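Local coordinates for protein lactaldehyde dehydrogenase (Methanocaldococcus jannaschii, PDB 3PQA) that oxidises lactaldehyde to lactate with NAD, which it prefers over NADP, in the biosynthesis of coenzyme F420, and works as a homotetramer, at residues 35-40 / 209-214; 163-168 / 196-201. All coordinates share one frame; numbering follows the deposited sequence.

Interaction 1. Residues 35-40 / 209-214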
ATOM      1  N   GLU B  35       0.389  37.458 -23.776  1.00 16.72           N
ATOM      2  CA  GLU B  35      -0.935  36.874 -23.568  1.00 16.69           C
ATOM      3  C   GLU B  35      -0.815  35.595 -22.740  1.00 15.76           C
ATOM      4  O   GLU B  35      -1.668  35.329 -21.879  1.00 15.70           O
ATOM      5  CB  GLU B  35      -1.647  36.610 -24.892  1.00 17.84           C
ATOM      6  CG  GLU B  35      -2.136  37.901 -25.566  1.00 18.65           C
ATOM      7  CD  GLU B  35      -2.679  37.690 -26.964  1.00 18.24           C
ATOM      8  OE1 GLU B  35      -2.121  36.865 -27.718  1.00 18.71           O
ATOM      9  OE2 GLU B  35      -3.665  38.378 -27.316  1.00 18.83           O
ATOM     10  N   ALA B  36       0.254  34.828 -22.986  1.00 15.13           N
ATOM     11  CA  ALA B  36       0.584  33.652 -22.166  1.00 14.88           C
ATOM     12  C   ALA B  36       0.819  34.048 -20.702  1.00 15.22           C
ATOM     13  O   ALA B  36       0.269  33.421 -19.796  1.00 15.10           O
ATOM     14  CB  ALA B  36       1.797  32.901 -22.739  1.00 14.47           C
ATOM     15  N   LYS B  37       1.609  35.109 -20.482  1.00 16.22           N
ATOM     16  CA  LYS B  37       1.837  35.663 -19.140  1.00 17.76           C
ATOM     17  C   LYS B  37       0.531  36.021 -18.441  1.00 17.59           C
ATOM     18  O   LYS B  37       0.356  35.702 -17.276  1.00 16.91           O
ATOM     19  CB  LYS B  37       2.770  36.885 -19.176  1.00 20.18           C
ATOM     20  CG  LYS B  37       4.218  36.527 -19.469  1.00 21.39           C
ATOM     21  CD  LYS B  37       5.144  37.731 -19.460  1.00 21.01           C
ATOM     22  CE  LYS B  37       6.553  37.296 -19.874  1.00 21.57           C
ATOM     23  NZ  LYS B  37       7.370  38.432 -20.415  1.00 21.42           N
ATOM     24  N   GLU B  38      -0.376  36.683 -19.163  1.00 18.46           N
ATOM     25  CA  GLU B  38      -1.683  37.072 -18.612  1.00 20.59           C
ATOM     26  C   GLU B  38      -2.544  35.868 -18.246  1.00 18.02           C
ATOM     27  O   GLU B  38      -3.199  35.866 -17.211  1.00 17.58           O
ATOM     28  CB  GLU B  38      -2.452  37.954 -19.593  1.00 26.59           C
ATOM     29  CG  GLU B  38      -1.868  39.329 -19.803  1.00 29.32           C
ATOM     30  CD  GLU B  38      -2.620  40.106 -20.871  1.00 28.22           C
ATOM     31  OE1 GLU B  38      -1.994  40.966 -21.531  1.00 29.80           O
ATOM     32  OE2 GLU B  38      -3.837  39.844 -21.053  1.00 29.73           O
ATOM     33  N   ALA B  39      -2.550  34.856 -19.105  1.00 16.62           N
ATOM     34  CA  ALA B  39      -3.278  33.623 -18.821  1.00 15.64           C
ATOM     35  C   ALA B  39      -2.760  32.948 -17.550  1.00 15.52           C
ATOM     36  O   ALA B  39      -3.545  32.396 -16.781  1.00 16.40           O
ATOM     37  CB  ALA B  39      -3.195  32.674 -19.991  1.00 15.54           C
ATOM     38  N   ILE B  40      -1.447  33.009 -17.325  1.00 15.34           N
ATOM     39  CA  ILE B  40      -0.843  32.383 -16.139  1.00 15.36           C
ATOM     40  C   ILE B  40      -1.173  33.203 -14.883  1.00 15.37           C
ATOM     41  O   ILE B  40      -1.507  32.640 -13.839  1.00 15.37           O
ATOM     42  CB  ILE B  40       0.681  32.171 -16.322  1.00 16.55           C
ATOM     43  CG1 ILE B  40       0.939  31.050 -17.337  1.00 16.98           C
ATOM     44  CG2 ILE B  40       1.383  31.881 -14.986  1.00 16.91           C
ATOM     45  CD1 ILE B  40       2.362  31.002 -17.854  1.00 16.83           C
ATOM     46  N   VAL B 209       7.029  26.940 -19.353  1.00 13.96           N
ATOM     47  CA  VAL B 209       8.216  26.318 -18.757  1.00 14.03           C
ATOM     48  C   VAL B 209       8.988  27.281 -17.869  1.00 15.03           C
ATOM     49  O   VAL B 209       9.386  26.918 -16.758  1.00 15.63           O
ATOM     50  CB  VAL B 209       9.149  25.733 -19.849  1.00 13.38           C
ATOM     51  CG1 VAL B 209      10.473  25.267 -19.269  1.00 13.56           C
ATOM     52  CG2 VAL B 209       8.466  24.580 -20.569  1.00 13.54           C
ATOM     53  N   VAL B 210       9.190  28.510 -18.348  1.00 15.50           N
ATOM     54  CA  VAL B 210      10.029  29.494 -17.645  1.00 16.17           C
ATOM     55  C   VAL B 210       9.307  30.323 -16.573  1.00 15.44           C
ATOM     56  O   VAL B 210       9.948  30.798 -15.630  1.00 16.34           O
ATOM     57  CB  VAL B 210      10.787  30.454 -18.629  1.00 17.51           C
ATOM     58  CG1 VAL B 210      11.648  29.659 -19.611  1.00 18.83           C
ATOM     59  CG2 VAL B 210       9.821  31.407 -19.366  1.00 18.81           C
ATOM     60  N   ASN B 211       7.991  30.496 -16.710  1.00 14.63           N
ATOM     61  CA  ASN B 211       7.231  31.358 -15.790  1.00 14.74           C
ATOM     62  C   ASN B 211       7.306  30.885 -14.339  1.00 14.62           C
ATOM     63  O   ASN B 211       6.956  29.745 -14.038  1.00 14.97           O
ATOM     64  CB  ASN B 211       5.769  31.448 -16.219  1.00 14.96           C
ATOM     65  CG  ASN B 211       5.048  32.608 -15.572  1.00 15.03           C
ATOM     66  OD1 ASN B 211       4.865  32.646 -14.351  1.00 15.08           O
ATOM     67  ND2 ASN B 211       4.623  33.566 -16.395  1.00 15.09           N
ATOM     68  N   GLU B 212       7.721  31.774 -13.441  1.00 15.67           N
ATOM     69  CA  GLU B 212       7.964  31.396 -12.044  1.00 17.45           C
ATOM     70  C   GLU B 212       6.693  31.103 -11.243  1.00 16.29           C
ATOM     71  O   GLU B 212       6.774  30.578 -10.130  1.00 17.48           O
ATOM     72  CB  GLU B 212       8.842  32.448 -11.344  1.00 22.19           C
ATOM     73  CG  GLU B 212      10.192  32.648 -12.037  1.00 25.70           C
ATOM     74  CD  GLU B 212      11.353  32.953 -11.089  1.00 23.37           C
ATOM     75  OE1 GLU B 212      12.476  33.178 -11.601  1.00 25.97           O
ATOM     76  OE2 GLU B 212      11.162  32.972  -9.846  1.00 25.84           O
ATOM     77  N   LYS B 213       5.531  31.459 -11.799  1.00 15.16           N
ATOM     78  CA  LYS B 213       4.240  31.157 -11.166  1.00 14.77           C
ATOM     79  C   LYS B 213       3.788  29.714 -11.424  1.00 14.40           C
ATOM     80  O   LYS B 213       2.959  29.170 -10.687  1.00 14.60           O
ATOM     81  CB  LYS B 213       3.158  32.136 -11.626  1.00 16.00           C
ATOM     82  CG  LYS B 213       3.360  33.564 -11.115  1.00 16.03           C
ATOM     83  CD  LYS B 213       2.329  34.512 -11.714  1.00 16.47           C
ATOM     84  CE  LYS B 213       2.698  35.980 -11.458  1.00 16.24           C
ATOM     85  NZ  LYS B 213       2.536  36.355 -10.042  1.00 16.83           N
ATOM     86  N   VAL B 214       4.323  29.097 -12.471  1.00 13.40           N
ATOM     87  CA  VAL B 214       3.976  27.708 -12.774  1.00 12.51           C
ATOM     88  C   VAL B 214       4.728  26.821 -11.782  1.00 11.97           C
ATOM     89  O   VAL B 214       5.922  27.020 -11.561  1.00 12.78           O
ATOM     90  CB  VAL B 214       4.314  27.370 -14.250  1.00 12.72           C
ATOM     91  CG1 VAL B 214       4.135  25.871 -14.538  1.00 12.40           C
ATOM     92  CG2 VAL B 214       3.427  28.217 -15.198  1.00 12.45           C
TER
HETATM   93  O   HOH W   1       2.826  35.549 -15.491  1.00 24.30           O
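An Asx turn just beyond helix 201-210 meets the side of helix 33-44, with Asn211 set against Ile40. The turn is defined by the Lys213 N to Asn211 OD1 bond, 2.9 Å long and lying in the carbonyl plane, inside a type I beta turn from Asn211 to Val214. This bond fixes the amide, whose carbon CG stands anti to the backbone N (chi1 -163°), and the two methyl ends of Ile40 then spread over it: CG2 lies 3.6 Å from Asn211 OD1, and CD1 3.7 Å from Asn211 ND2. CG2 also reaches Lys213 CB at 3.8 Å, while CD1 touches Val214 CG2 at 4.0 Å. Beyond CB the Lys213 chain turns off to a salt bridge with Glu44. Water 1 bridges the Asn211 side chain to the helix backbone, accepting from Asn211 ND2 at 2.8 Å and donating to Lys37 O at 3.1 Å. ND2 also bonds to Glu207. With Asn211 exchanged for an alanine, Lys213 N would probably lose its side-chain acceptor and the water its donor, and a gap would open beside Ile40. The amide thus spends its polar atoms on its own turn, Glu207 and a water, and turns one flat face to the methyls of Ile40.

Interaction 2. Residues 163-168 / 196-201. With SO4 (sulfate ion), chain G.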
ATOM      1  N   HIS B 163      -2.382  24.819 -20.346  1.00 10.23           N
ATOM      2  CA  HIS B 163      -2.170  23.675 -21.217  1.00 11.05           C
ATOM      3  C   HIS B 163      -1.861  24.145 -22.623  1.00 11.20           C
ATOM      4  O   HIS B 163      -2.713  24.774 -23.257  1.00 11.63           O
ATOM      5  CB  HIS B 163      -3.442  22.814 -21.195  1.00 12.73           C
ATOM      6  CG  HIS B 163      -3.452  21.703 -22.202  1.00 13.13           C
ATOM      7  ND1 HIS B 163      -4.616  21.103 -22.621  1.00 13.05           N
ATOM      8  CD2 HIS B 163      -2.448  21.088 -22.876  1.00 13.03           C
ATOM      9  CE1 HIS B 163      -4.333  20.161 -23.506  1.00 13.15           C
ATOM     10  NE2 HIS B 163      -3.023  20.125 -23.670  1.00 13.17           N
ATOM     11  N   HIS B 164      -0.644  23.860 -23.091  1.00 11.56           N
ATOM     12  CA  HIS B 164      -0.290  24.082 -24.485  1.00 12.31           C
ATOM     13  C   HIS B 164      -0.314  22.784 -25.298  1.00 11.01           C
ATOM     14  O   HIS B 164       0.491  21.897 -25.062  1.00 12.09           O
ATOM     15  CB  HIS B 164       1.081  24.740 -24.627  1.00 16.22           C
ATOM     16  CG  HIS B 164       1.522  24.861 -26.054  1.00 17.07           C
ATOM     17  ND1 HIS B 164       1.035  25.841 -26.894  1.00 16.78           N
ATOM     18  CD2 HIS B 164       2.334  24.085 -26.809  1.00 16.75           C
ATOM     19  CE1 HIS B 164       1.563  25.685 -28.097  1.00 17.06           C
ATOM     20  NE2 HIS B 164       2.354  24.629 -28.072  1.00 17.08           N
ATOM     21  N   PRO B 165      -1.229  22.684 -26.277  1.00 11.01           N
ATOM     22  CA  PRO B 165      -1.289  21.520 -27.154  1.00 10.89           C
ATOM     23  C   PRO B 165      -0.368  21.725 -28.360  1.00 11.59           C
ATOM     24  O   PRO B 165      -0.126  22.869 -28.767  1.00 12.31           O
ATOM     25  CB  PRO B 165      -2.750  21.523 -27.599  1.00 11.70           C
ATOM     26  CG  PRO B 165      -3.095  22.982 -27.670  1.00 12.70           C
ATOM     27  CD  PRO B 165      -2.248  23.694 -26.638  1.00 11.57           C
ATOM     28  N   SER B 166       0.144  20.640 -28.931  1.00 12.31           N
ATOM     29  CA  SER B 166       0.961  20.760 -30.128  1.00 13.20           C
ATOM     30  C   SER B 166       0.169  21.414 -31.261  1.00 13.69           C
ATOM     31  O   SER B 166      -0.962  21.023 -31.541  1.00 13.88           O
ATOM     32  CB  SER B 166       1.427  19.377 -30.591  1.00 13.94           C
ATOM     33  OG  SER B 166       2.076  19.476 -31.852  1.00 15.35           O
ATOM     34  N   SER B 167       0.786  22.386 -31.924  1.00 13.90           N
ATOM     35  CA  SER B 167       0.165  23.068 -33.064  1.00 14.41           C
ATOM     36  C   SER B 167       0.022  22.184 -34.303  1.00 14.43           C
ATOM     37  O   SER B 167      -0.653  22.560 -35.265  1.00 14.47           O
ATOM     38  CB  SER B 167       0.961  24.323 -33.403  1.00 15.22           C
ATOM     39  OG  SER B 167       1.089  25.131 -32.250  1.00 17.89           O
ATOM     40  N   LYS B 168       0.629  21.000 -34.269  1.00 15.47           N
ATOM     41  CA  LYS B 168       0.566  20.071 -35.395  1.00 16.93           C
ATOM     42  C   LYS B 168      -0.762  19.320 -35.452  1.00 16.09           C
ATOM     43  O   LYS B 168      -1.144  18.816 -36.501  1.00 16.61           O
ATOM     44  CB  LYS B 168       1.733  19.094 -35.328  1.00 19.86           C
ATOM     45  CG  LYS B 168       3.047  19.727 -35.713  1.00 20.82           C
ATOM     46  CD  LYS B 168       4.206  18.837 -35.336  1.00 20.78           C
ATOM     47  CE  LYS B 168       5.508  19.612 -35.391  1.00 21.14           C
ATOM     48  NZ  LYS B 168       6.500  18.846 -34.615  1.00 21.32           N
ATOM     49  N   LEU B 196      -6.597  26.570 -22.035  1.00 13.08           N
ATOM     50  CA  LEU B 196      -5.925  26.088 -23.237  1.00 13.78           C
ATOM     51  C   LEU B 196      -5.249  27.263 -23.933  1.00 13.91           C
ATOM     52  O   LEU B 196      -5.902  28.256 -24.274  1.00 14.57           O
ATOM     53  CB  LEU B 196      -6.912  25.385 -24.171  1.00 14.79           C
ATOM     54  CG  LEU B 196      -6.307  24.644 -25.372  1.00 15.22           C
ATOM     55  CD1 LEU B 196      -5.636  23.298 -25.005  1.00 14.91           C
ATOM     56  CD2 LEU B 196      -7.379  24.431 -26.437  1.00 14.93           C
ATOM     57  N   LEU B 197      -3.937  27.149 -24.107  1.00 13.87           N
ATOM     58  CA  LEU B 197      -3.114  28.211 -24.682  1.00 13.77           C
ATOM     59  C   LEU B 197      -2.470  27.731 -25.993  1.00 13.04           C
ATOM     60  O   LEU B 197      -1.468  26.988 -25.988  1.00 13.26           O
ATOM     61  CB  LEU B 197      -2.042  28.665 -23.679  1.00 14.82           C
ATOM     62  CG  LEU B 197      -2.467  29.038 -22.256  1.00 15.00           C
ATOM     63  CD1 LEU B 197      -1.274  29.584 -21.485  1.00 14.99           C
ATOM     64  CD2 LEU B 197      -3.623  30.054 -22.273  1.00 14.97           C
ATOM     65  N   THR B 198      -3.064  28.148 -27.112  1.00 12.27           N
ATOM     66  CA  THR B 198      -2.581  27.749 -28.430  1.00 11.56           C
ATOM     67  C   THR B 198      -1.562  28.736 -28.968  1.00 11.32           C
ATOM     68  O   THR B 198      -1.576  29.915 -28.599  1.00 12.11           O
ATOM     69  CB  THR B 198      -3.733  27.528 -29.461  1.00 12.37           C
ATOM     70  OG1 THR B 198      -4.561  28.696 -29.546  1.00 13.61           O
ATOM     71  CG2 THR B 198      -4.588  26.317 -29.057  1.00 13.47           C
ATOM     72  N   GLY B 199      -0.675  28.249 -29.828  1.00 11.84           N
ATOM     73  CA  GLY B 199       0.321  29.110 -30.464  1.00 12.51           C
ATOM     74  C   GLY B 199       1.645  28.406 -30.638  1.00 13.07           C
ATOM     75  O   GLY B 199       1.725  27.177 -30.551  1.00 13.82           O
ATOM     76  N   ALA B 200       2.691  29.190 -30.867  1.00 13.54           N
ATOM     77  CA  ALA B 200       4.012  28.660 -31.142  1.00 13.76           C
ATOM     78  C   ALA B 200       4.604  28.068 -29.869  1.00 13.59           C
ATOM     79  O   ALA B 200       4.683  28.749 -28.842  1.00 14.11           O
ATOM     80  CB  ALA B 200       4.916  29.769 -31.696  1.00 14.45           C
ATOM     81  N   GLY B 201       5.021  26.805 -29.955  1.00 13.63           N
ATOM     82  CA  GLY B 201       5.652  26.120 -28.823  1.00 14.39           C
ATOM     83  C   GLY B 201       6.788  26.930 -28.242  1.00 14.95           C
ATOM     84  O   GLY B 201       6.934  27.020 -27.031  1.00 15.64           O
TER
HETATM   85  S   SO4 G 487       4.246  23.595 -31.422  1.00 51.00           S
HETATM   86  O1  SO4 G 487       3.995  22.508 -32.360  1.00 51.03           O
HETATM   87  O2  SO4 G 487       4.361  24.869 -32.133  1.00 51.03           O
HETATM   88  O3  SO4 G 487       3.133  23.667 -30.492  1.00 51.04           O
HETATM   89  O4  SO4 G 487       5.487  23.350 -30.702  1.00 51.05           O
HETATM   90  O   HOH W   2      -0.841  25.328 -30.174  1.00 17.82           O
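His164 grips two partners with the two nitrogens of one ring. ND1 donates to Leu197 O at 2.9 Å, the acceptor tilted 21° out of the ring plane, and NE2 donates to sulfate O3 at 2.7 Å. With both nitrogens donating, the ring is probably protonated, and the sulfate charge would help to stabilise that form. CG anti to the backbone N (chi1 175°) carries the ring alongside the 196-201 backbone. The sulfate, probably from the crystallisation liquor, is also held by main-chain N-H groups: Ser167 N reaches O3 at 3.0 Å and, at a longer distance, O1, while Gly201 N reaches O2 at 3.0 Å. A side chain at Gly201 would run into sulfate O4. Water 2 ties the two loops together, donating to Pro165 O and accepting from Ser167 OG and Gly199 N.

Behind this site lies a parallel strand pair, 160-165 with 194-196, at the edge of a Rossmann-type sheet as in other aldehyde dehydrogenases. Leu197 N donates to His163 O at 2.8 Å, nearly straight at 177°. On the side chains of the His163-Leu196 bridge, Leu196 CD1 sits over one face of the His163 ring, 3.8 Å from its centroid, a CH-pi contact, and also meets Pro165 CG at 3.7 Å. Tyr194 and Thr138 bond to the two nitrogens of His163, fixing the turn of that ring. Val204 and Ile208 of helix 201-210 pack on His164. Gly201 lies about 8 Å from the side chain of Val225, a probable NAD-binding residue.

From the N terminus, helix 33-44 comes first and supplies one side of interaction 1. The chain then runs through further helices and the long strand 122-138 to strand 160-165, where interaction 2 begins. A crossover through helix 171-186 leads to strand 194-196, and the loop after it closes interaction 2 across 27 intervening residues. Helix 201-210 follows directly, and the turn beyond it closes interaction 1 around 168 residues, so interaction 2 is nested inside interaction 1. Their centres lie 14 Å apart. Interaction 1 ties helix 33-44 to the turn that leads into strand 216-220, interaction 2 joins edge strand 194-196 and its loop to strand 160-165, and Ala39 CB, packed on Leu197 CD2 at 3.5 Å, links the two.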